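Local atomic coordinates of malic enzyme (Entamoeba histolytica, PDB entry 3NV9), a protein that probably catalyses the NAD(P)-dependent oxidative decarboxylation of malate to pyruvate, as other malic enzymes do. Residues S97-L103 against E168-Q172; P245-V249 against T279-F285; K368-I372 against I444-D448. All blocks are in the same frame, centred on the assembly; numbering follows the deposited sequence.

Followed from the N terminus, the three contacts close one after another along the chain, and none nests in or crosses another. Interaction 1 closes a loop of 64 residues and joins the segments that follow two adjacent strands of the parallel sheet, 92-97 and 164-167. Interaction 2 then closes a shorter loop of 29 residues in the nucleotide-binding domain, bringing the end of helix 271-279 back to strand 248-252. Interaction 3, spanning 71 residues, ties helix 363-372 to the long helix 438-461 near the C terminus. The contacts stand well apart: interactions 1 and 3 come nearest, about 12 Å between nearest atoms.

Interaction 1: residues S97-L103 against E168-Q172; sequences SDSTRVL and EDISQ. With GOL (glycerol), chain L.
Glu168 meets Ser97 through its backbone: Ser97 OG donates to Glu168 O over 2.8 Å from above the carbonyl plane. Ser97 OG also accepts from Ser99 N at 3.0 Å, an ST turn at the start of the bend in 97-103. At Asp169 one carbonyl oxygen receives two amides. Thr100 N reaches Asp169 O at 3.3 Å, almost in line with the carbonyl bond, while Arg101 N bonds to Asp169 O at 2.9 Å from well above the carbonyl plane. The Asp169 side chain crosses that of Val102 at about a right angle, Asp169 OD2 lying 3.3 Å from Val102 CB; Asp169 OD1 is hydrogen-bonded to a second glycerol. Asp98 OD2 comes up to Ile170, 3.8 Å from Ile170 CA, the two side chains crossing at about a right angle; Asp98 OD1 is hydrogen-bonded to Ser139. Ser171 slips CB over one face of the Arg101 guanidinium, and its OG shares a water with Asp98 OD1. At Gln172 the backbone N makes a weak bond to glycerol O2, which also takes a weak bond from Arg101 NE in the guanidinium plane; bends at chi2 (52°) and chi3 (88°) carry the arginine there. Two loops leaving the C-terminal ends of adjacent parallel strands, as here, commonly line binding sites in alpha/beta folds, and the two glycerols, probably from the crystallisation liquor, are consistent with a pocket here.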
loop_
_atom_site.group_PDB
_atom_site.type_symbol
_atom_site.label_atom_id
_atom_site.label_comp_id
_atom_site.label_asym_id
_atom_site.label_seq_id
_atom_site.Cartn_x
_atom_site.Cartn_y
_atom_site.Cartn_z
ATOM N N SER A 97 7.823 6.864 6.543
ATOM C CA SER A 97 8.779 7.031 7.641
ATOM C C SER A 97 10.122 6.440 7.248
ATOM O O SER A 97 10.156 5.508 6.454
ATOM C CB SER A 97 8.313 6.324 8.874
ATOM O OG SER A 97 9.193 6.619 9.961
ATOM N N ASP A 98 11.208 6.993 7.781
ATOM C CA ASP A 98 12.512 6.389 7.613
ATOM C C ASP A 98 12.948 5.646 8.862
ATOM O O ASP A 98 14.081 5.152 8.953
ATOM C CB ASP A 98 13.555 7.417 7.078
ATOM C CG ASP A 98 13.954 8.509 8.094
ATOM O OD1 ASP A 98 14.865 9.289 7.705
ATOM O OD2 ASP A 98 13.446 8.597 9.238
ATOM N N SER A 99 11.990 5.559 9.795
ATOM C CA SER A 99 12.058 4.861 11.081
ATOM C C SER A 99 13.187 5.333 11.978
ATOM O O SER A 99 13.780 4.569 12.708
ATOM C CB SER A 99 12.106 3.344 10.904
ATOM O OG SER A 99 11.122 2.963 10.013
ATOM N N THR A 100 13.391 6.623 11.949
ATOM C CA THR A 100 14.506 7.273 12.562
ATOM C C THR A 100 14.079 7.896 13.929
ATOM O O THR A 100 14.889 8.024 14.813
ATOM C CB THR A 100 15.012 8.271 11.479
ATOM O OG1 THR A 100 16.379 8.059 11.166
ATOM C CG2 THR A 100 14.652 9.649 11.688
ATOM N N ARG A 101 12.790 8.233 14.114
ATOM C CA ARG A 101 12.285 8.669 15.431
ATOM C C ARG A 101 10.998 7.894 15.809
ATOM O O ARG A 101 9.894 8.431 15.885
ATOM C CB ARG A 101 12.072 10.204 15.425
ATOM C CG ARG A 101 12.177 10.898 16.799
ATOM C CD ARG A 101 13.490 10.514 17.509
ATOM N NE ARG A 101 14.626 11.391 17.159
ATOM C CZ ARG A 101 15.919 11.027 17.061
ATOM N NH1 ARG A 101 16.322 9.761 17.241
ATOM N NH2 ARG A 101 16.832 11.957 16.767
ATOM N N VAL A 102 11.110 6.599 16.002
ATOM C CA VAL A 102 9.861 5.889 16.222
ATOM C C VAL A 102 9.547 5.697 17.676
ATOM O O VAL A 102 10.182 4.876 18.376
ATOM C CB VAL A 102 9.550 4.717 15.191
ATOM C CG1 VAL A 102 10.638 4.546 14.124
ATOM C CG2 VAL A 102 9.097 3.469 15.840
ATOM N N LEU A 103 8.557 6.490 18.112
ATOM C CA LEU A 103 8.309 6.784 19.517
ATOM C C LEU A 103 9.621 7.058 20.252
ATOM O O LEU A 103 10.526 7.600 19.669
ATOM C CB LEU A 103 7.545 5.672 20.181
ATOM C CG LEU A 103 6.386 5.079 19.383
ATOM C CD1 LEU A 103 5.897 3.823 20.124
ATOM C CD2 LEU A 103 5.248 6.117 19.238
ATOM N N GLU A 168 5.773 10.378 9.096
ATOM C CA GLU A 168 5.848 10.047 10.508
ATOM C C GLU A 168 7.312 9.793 10.943
ATOM O O GLU A 168 8.083 9.203 10.169
ATOM C CB GLU A 168 5.074 8.733 10.752
ATOM C CG GLU A 168 3.561 8.754 10.489
ATOM C CD GLU A 168 2.782 9.395 11.621
ATOM O OE1 GLU A 168 1.548 9.465 11.469
ATOM O OE2 GLU A 168 3.394 9.818 12.660
ATOM N N ASP A 169 7.628 10.148 12.198
ATOM C CA ASP A 169 8.735 9.536 12.947
ATOM C C ASP A 169 10.083 9.674 12.181
ATOM O O ASP A 169 10.838 8.708 11.977
ATOM C CB ASP A 169 8.393 8.073 13.267
ATOM C CG ASP A 169 7.253 7.922 14.285
ATOM O OD1 ASP A 169 6.614 8.924 14.644
ATOM O OD2 ASP A 169 6.969 6.780 14.738
ATOM N N ILE A 170 10.317 10.897 11.725
ATOM C CA ILE A 170 11.536 11.331 11.077
ATOM C C ILE A 170 12.214 12.317 12.044
ATOM O O ILE A 170 11.589 13.266 12.558
ATOM C CB ILE A 170 11.228 12.015 9.718
ATOM C CG1 ILE A 170 10.350 11.085 8.870
ATOM C CG2 ILE A 170 12.504 12.458 9.009
ATOM C CD1 ILE A 170 10.112 11.519 7.421
ATOM N N SER A 171 13.493 12.067 12.294
ATOM C CA SER A 171 14.298 12.886 13.199
ATOM C C SER A 171 14.412 14.348 12.750
ATOM O O SER A 171 14.360 14.645 11.555
ATOM C CB SER A 171 15.694 12.292 13.252
ATOM O OG SER A 171 16.303 12.477 11.979
ATOM N N GLN A 172 14.515 15.252 13.712
ATOM C CA GLN A 172 14.758 16.659 13.414
ATOM C C GLN A 172 16.275 16.843 13.374
ATOM O O GLN A 172 16.982 16.192 14.146
ATOM C CB GLN A 172 14.163 17.568 14.492
ATOM C CG GLN A 172 14.891 17.469 15.838
ATOM C CD GLN A 172 14.765 18.712 16.697
ATOM O OE1 GLN A 172 14.497 19.808 16.206
ATOM N NE2 GLN A 172 14.969 18.540 17.986
HETATM C C1 GOL L . 11.402 15.523 15.949
HETATM O O1 GOL L . 11.331 14.417 15.069
HETATM C C2 GOL L . 12.524 15.542 16.951
HETATM O O2 GOL L . 13.461 14.510 16.815
HETATM C C3 GOL L . 11.999 15.262 18.285
HETATM O O3 GOL L . 13.204 15.375 18.974
HETATM O O HOH W 1 15.854 11.328 9.133
#

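Interaction 2: residues P245-V249 against T279-F285; sequences PKKIV and TTNPSKF
This is a packing contact of side chains and backbone carbonyls in the nucleotide-binding domain, where the loop after helix 271-279 folds against the short 3-10 turn and first residues of strand 248-252. Val249 contributes strongly, its two methyls divided between two partners. Val249 CG1, anti to the backbone N (chi1 -154°), lies against the Asn281 amide, 3.3 Å from Asn281 CG. Val249 CG2 approaches the Phe285 ring obliquely, 3.3 Å from Phe285 CD1. The amide is fixed in turn: Asn281 OD1 accepts from Phe285 N at 3.2 Å, in the carbonyl plane and on a lone pair, while Asn281 ND2 donates to Leu257 O. The Asn281 OD1-Phe285 N bond spans the type I turn from Asn281 to Lys284, after which the Phe285 ring lies beside the valine; Ser283 OG lies over the centre of one ring face. At the other end Thr280 rests on backbone oxygens, Thr280 CA giving a CH...O contact of 3.3 Å to Pro245 O. Thr280 CG2 meets Ile248 CG2 at 3.8 Å, and its OG1 is bonded to Ile276 O in the preceding helix. Pro282 CD comes to 3.0 Å from Lys246 O, its ring running across the lysine side chain. Helix 229-240 packs on Pro245 and Ile248, helix 288-292 on Val249 and Phe285, while strand 222-225 pairs alongside through backbone bonds to Val249.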
loop_
_atom_site.group_PDB
_atom_site.type_symbol
_atom_site.label_atom_id
_atom_site.label_comp_id
_atom_site.label_asym_id
_atom_site.label_seq_id
_atom_site.Cartn_x
_atom_site.Cartn_y
_atom_site.Cartn_z
ATOM N N PRO A 245 3.022 34.901 24.003
ATOM C CA PRO A 245 4.409 34.409 23.860
ATOM C C PRO A 245 5.338 34.822 25.008
ATOM O O PRO A 245 6.250 34.076 25.342
ATOM C CB PRO A 245 4.885 35.010 22.525
ATOM C CG PRO A 245 3.675 35.417 21.810
ATOM C CD PRO A 245 2.631 35.755 22.866
ATOM N N LYS A 246 5.071 35.960 25.647
ATOM C CA LYS A 246 5.924 36.466 26.731
ATOM C C LYS A 246 5.856 35.571 27.986
ATOM O O LYS A 246 6.788 35.564 28.834
ATOM C CB LYS A 246 5.542 37.901 27.111
ATOM C CG LYS A 246 5.698 38.987 26.009
ATOM C CD LYS A 246 5.624 40.404 26.663
ATOM C CE LYS A 246 4.984 41.490 25.762
ATOM N NZ LYS A 246 5.732 41.674 24.484
ATOM N N LYS A 247 4.758 34.816 28.106
ATOM C CA LYS A 247 4.523 34.009 29.309
ATOM C C LYS A 247 4.992 32.544 29.142
ATOM O O LYS A 247 4.726 31.704 29.999
ATOM C CB LYS A 247 3.032 34.034 29.693
ATOM C CG LYS A 247 2.441 35.414 30.056
ATOM C CD LYS A 247 1.183 35.188 30.937
ATOM C CE LYS A 247 0.319 36.448 31.152
ATOM N NZ LYS A 247 -0.142 37.026 29.851
ATOM N N ILE A 248 5.672 32.271 28.036
ATOM C CA ILE A 248 6.007 30.919 27.570
ATOM C C ILE A 248 7.539 30.656 27.621
ATOM O O ILE A 248 8.317 31.469 27.136
ATOM C CB ILE A 248 5.472 30.732 26.108
ATOM C CG1 ILE A 248 3.988 30.359 26.124
ATOM C CG2 ILE A 248 6.194 29.638 25.365
ATOM C CD1 ILE A 248 3.418 30.273 24.778
ATOM N N VAL A 249 7.976 29.536 28.199
ATOM C CA VAL A 249 9.371 29.153 28.028
ATOM C C VAL A 249 9.489 27.751 27.413
ATOM O O VAL A 249 8.919 26.799 27.973
ATOM C CB VAL A 249 10.128 28.962 29.369
ATOM C CG1 VAL A 249 11.622 29.193 29.166
ATOM C CG2 VAL A 249 9.531 29.720 30.511
ATOM N N THR A 279 10.767 35.251 20.276
ATOM C CA THR A 279 9.405 35.676 20.705
ATOM C C THR A 279 8.978 35.250 22.117
ATOM O O THR A 279 7.975 35.730 22.639
ATOM C CB THR A 279 8.341 35.143 19.699
ATOM O OG1 THR A 279 8.517 33.725 19.545
ATOM C CG2 THR A 279 8.487 35.798 18.343
ATOM N N THR A 280 9.720 34.352 22.747
ATOM C CA THR A 280 9.261 33.768 24.013
ATOM C C THR A 280 10.227 34.052 25.132
ATOM O O THR A 280 11.331 34.541 24.877
ATOM C CB THR A 280 9.001 32.231 23.886
ATOM O OG1 THR A 280 10.213 31.531 23.521
ATOM C CG2 THR A 280 7.900 31.961 22.823
ATOM N N ASN A 281 9.805 33.769 26.363
ATOM C CA ASN A 281 10.711 33.682 27.523
ATOM C C ASN A 281 11.598 34.936 27.664
ATOM O O ASN A 281 12.838 34.817 27.658
ATOM C CB ASN A 281 11.583 32.409 27.379
ATOM C CG ASN A 281 12.618 32.260 28.478
ATOM O OD1 ASN A 281 12.345 32.492 29.654
ATOM N ND2 ASN A 281 13.802 31.836 28.098
ATOM N N PRO A 282 10.964 36.142 27.761
ATOM C CA PRO A 282 11.685 37.421 27.819
ATOM C C PRO A 282 12.673 37.392 28.968
ATOM O O PRO A 282 13.811 37.774 28.789
ATOM C CB PRO A 282 10.576 38.440 28.118
ATOM C CG PRO A 282 9.319 37.764 27.622
ATOM C CD PRO A 282 9.538 36.341 28.066
ATOM N N SER A 283 12.203 36.892 30.108
ATOM C CA SER A 283 12.959 36.599 31.339
ATOM C C SER A 283 14.292 35.756 31.296
ATOM O O SER A 283 15.050 35.746 32.269
ATOM C CB SER A 283 11.971 35.941 32.301
ATOM O OG SER A 283 12.516 35.815 33.582
ATOM N N LYS A 284 14.587 35.062 30.194
ATOM C CA LYS A 284 15.791 34.206 30.122
ATOM C C LYS A 284 15.926 33.177 31.236
ATOM O O LYS A 284 17.013 33.021 31.779
ATOM C CB LYS A 284 17.062 35.053 30.131
ATOM C CG LYS A 284 17.775 35.145 28.791
ATOM C CD LYS A 284 17.179 36.178 27.876
ATOM C CE LYS A 284 18.287 36.839 27.048
ATOM N NZ LYS A 284 17.925 38.226 26.715
ATOM N N PHE A 285 14.858 32.462 31.578
ATOM C CA PHE A 285 14.914 31.505 32.690
ATOM C C PHE A 285 16.140 30.597 32.656
ATOM O O PHE A 285 16.492 30.063 31.611
ATOM C CB PHE A 285 13.666 30.635 32.710
ATOM C CG PHE A 285 12.459 31.307 33.304
ATOM C CD1 PHE A 285 11.367 31.628 32.501
ATOM C CD2 PHE A 285 12.408 31.593 34.674
ATOM C CE1 PHE A 285 10.213 32.223 33.052
ATOM C CE2 PHE A 285 11.279 32.179 35.237
ATOM C CZ PHE A 285 10.173 32.498 34.418
#

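Interaction 3: residues K368-I372 against I444-D448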
loop_
_atom_site.group_PDB
_atom_site.type_symbol
_atom_site.label_atom_id
_atom_site.label_comp_id
_atom_site.label_asym_id
_atom_site.label_seq_id
_atom_site.Cartn_x
_atom_site.Cartn_y
_atom_site.Cartn_z
ATOM N N LYS A 368 -8.970 13.136 6.542
ATOM C CA LYS A 368 -10.182 12.823 5.842
ATOM C C LYS A 368 -10.740 14.139 5.252
ATOM O O LYS A 368 -11.182 14.184 4.100
ATOM C CB LYS A 368 -11.228 12.167 6.773
ATOM C CG LYS A 368 -12.485 11.683 6.040
ATOM C CD LYS A 368 -12.189 10.548 5.053
ATOM C CE LYS A 368 -13.452 10.031 4.361
ATOM N NZ LYS A 368 -13.070 9.083 3.293
ATOM N N GLY A 369 -10.707 15.200 6.063
ATOM C CA GLY A 369 -11.221 16.502 5.643
ATOM C C GLY A 369 -10.438 16.963 4.437
ATOM O O GLY A 369 -11.023 17.418 3.413
ATOM N N ALA A 370 -9.113 16.863 4.560
ATOM C CA ALA A 370 -8.240 17.338 3.499
ATOM C C ALA A 370 -8.416 16.597 2.197
ATOM O O ALA A 370 -8.273 17.202 1.136
ATOM C CB ALA A 370 -6.774 17.302 3.942
ATOM N N LEU A 371 -8.674 15.295 2.284
ATOM C CA LEU A 371 -8.872 14.452 1.125
ATOM C C LEU A 371 -10.184 14.810 0.383
ATOM O O LEU A 371 -10.230 14.833 -0.882
ATOM C CB LEU A 371 -8.851 12.972 1.509
ATOM C CG LEU A 371 -7.495 12.291 1.802
ATOM C CD1 LEU A 371 -7.721 10.855 2.217
ATOM C CD2 LEU A 371 -6.542 12.350 0.535
ATOM N N ILE A 372 -11.237 15.109 1.151
ATOM C CA ILE A 372 -12.565 15.309 0.556
ATOM C C ILE A 372 -12.617 16.544 -0.368
ATOM O O ILE A 372 -13.093 16.478 -1.481
ATOM C CB ILE A 372 -13.649 15.336 1.662
ATOM C CG1 ILE A 372 -14.098 13.879 1.997
ATOM C CG2 ILE A 372 -14.786 16.190 1.218
ATOM C CD1 ILE A 372 -14.735 13.685 3.365
ATOM N N ILE A 444 -20.159 12.750 3.752
ATOM C CA ILE A 444 -19.226 11.894 3.030
ATOM C C ILE A 444 -18.307 11.207 4.033
ATOM O O ILE A 444 -17.964 10.039 3.883
ATOM C CB ILE A 444 -18.407 12.754 2.034
ATOM C CG1 ILE A 444 -19.324 13.372 0.974
ATOM C CG2 ILE A 444 -17.258 11.964 1.378
ATOM C CD1 ILE A 444 -18.606 14.405 0.004
ATOM N N ALA A 445 -17.927 11.928 5.071
ATOM C CA ALA A 445 -16.955 11.397 6.022
ATOM C C ALA A 445 -17.659 10.336 6.825
ATOM O O ALA A 445 -17.146 9.238 7.006
ATOM C CB ALA A 445 -16.429 12.508 6.924
ATOM N N GLU A 446 -18.864 10.670 7.290
ATOM C CA GLU A 446 -19.584 9.786 8.158
ATOM C C GLU A 446 -19.923 8.493 7.430
ATOM O O GLU A 446 -19.816 7.409 8.008
ATOM C CB GLU A 446 -20.871 10.428 8.657
ATOM C CG GLU A 446 -21.679 9.419 9.428
ATOM C CD GLU A 446 -22.913 10.039 9.980
ATOM O OE1 GLU A 446 -23.635 10.689 9.175
ATOM O OE2 GLU A 446 -23.147 9.889 11.208
ATOM N N HIS A 447 -20.312 8.617 6.159
ATOM C CA HIS A 447 -20.678 7.459 5.379
ATOM C C HIS A 447 -19.469 6.549 5.169
ATOM O O HIS A 447 -19.589 5.323 5.290
ATOM C CB HIS A 447 -21.264 7.877 4.031
ATOM C CG HIS A 447 -21.480 6.726 3.094
ATOM N ND1 HIS A 447 -20.652 6.483 2.012
ATOM C CD2 HIS A 447 -22.398 5.722 3.098
ATOM C CE1 HIS A 447 -21.075 5.396 1.368
ATOM N NE2 HIS A 447 -22.127 4.914 2.007
ATOM N N ASP A 448 -18.304 7.132 4.874
ATOM C CA ASP A 448 -17.074 6.333 4.722
ATOM C C ASP A 448 -16.582 5.580 6.000
ATOM O O ASP A 448 -16.190 4.418 5.938
ATOM C CB ASP A 448 -15.944 7.179 4.110
ATOM C CG ASP A 448 -16.197 7.554 2.642
ATOM O OD1 ASP A 448 -17.234 7.166 2.039
ATOM O OD2 ASP A 448 -15.334 8.248 2.082
#
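Helix segments 368-372 and 444-448 cross steeply, with 117° between their N-to-C directions and 10.9 Å between their axes at closest approach. At that spacing the backbones stay apart, the nearest CA atoms being those of Lys368 and Ala445 at 6.9 Å, and side chains bridge the gap. Lys368 and Ile372, one helical turn apart, both face the second helix. Ile372 CD1 reaches Ile444, where it lies 3.6 Å from Ile444 CG2; the two isoleucine side chains run alongside one another, pointing opposite ways, and Ile372 CG1 also borders that methyl. Ala445 CB touches both reaching side chains, 4.1 Å from Ile372 CD1 and from Lys368 CG. Lys368 starts with CG anti to the backbone N (chi1 -174°), bends once at chi2 (65°) and then runs extended past Ala445. This brings NZ to Asp448, the two side chains crossing at about a right angle. Lys368 NZ donates to Asp448 OD2 over 2.7 Å, a salt bridge received on the anti lone pair, away from OD1. The other carboxylate oxygen, OD1, takes a weak bond from His447 ND1 on its own helix, while Lys368 NZ has a second, weak bond to Gly129 O. Helix 413-428 packs against the same place, Ala418 touching both Lys368 and Ala445. The contact thus joins an isoleucine-alanine patch to one ion pair; since Lys368 is buried, the short bond to Asp448 probably offsets part of the cost of burying the lysine's charge and may help keep both groups ionised.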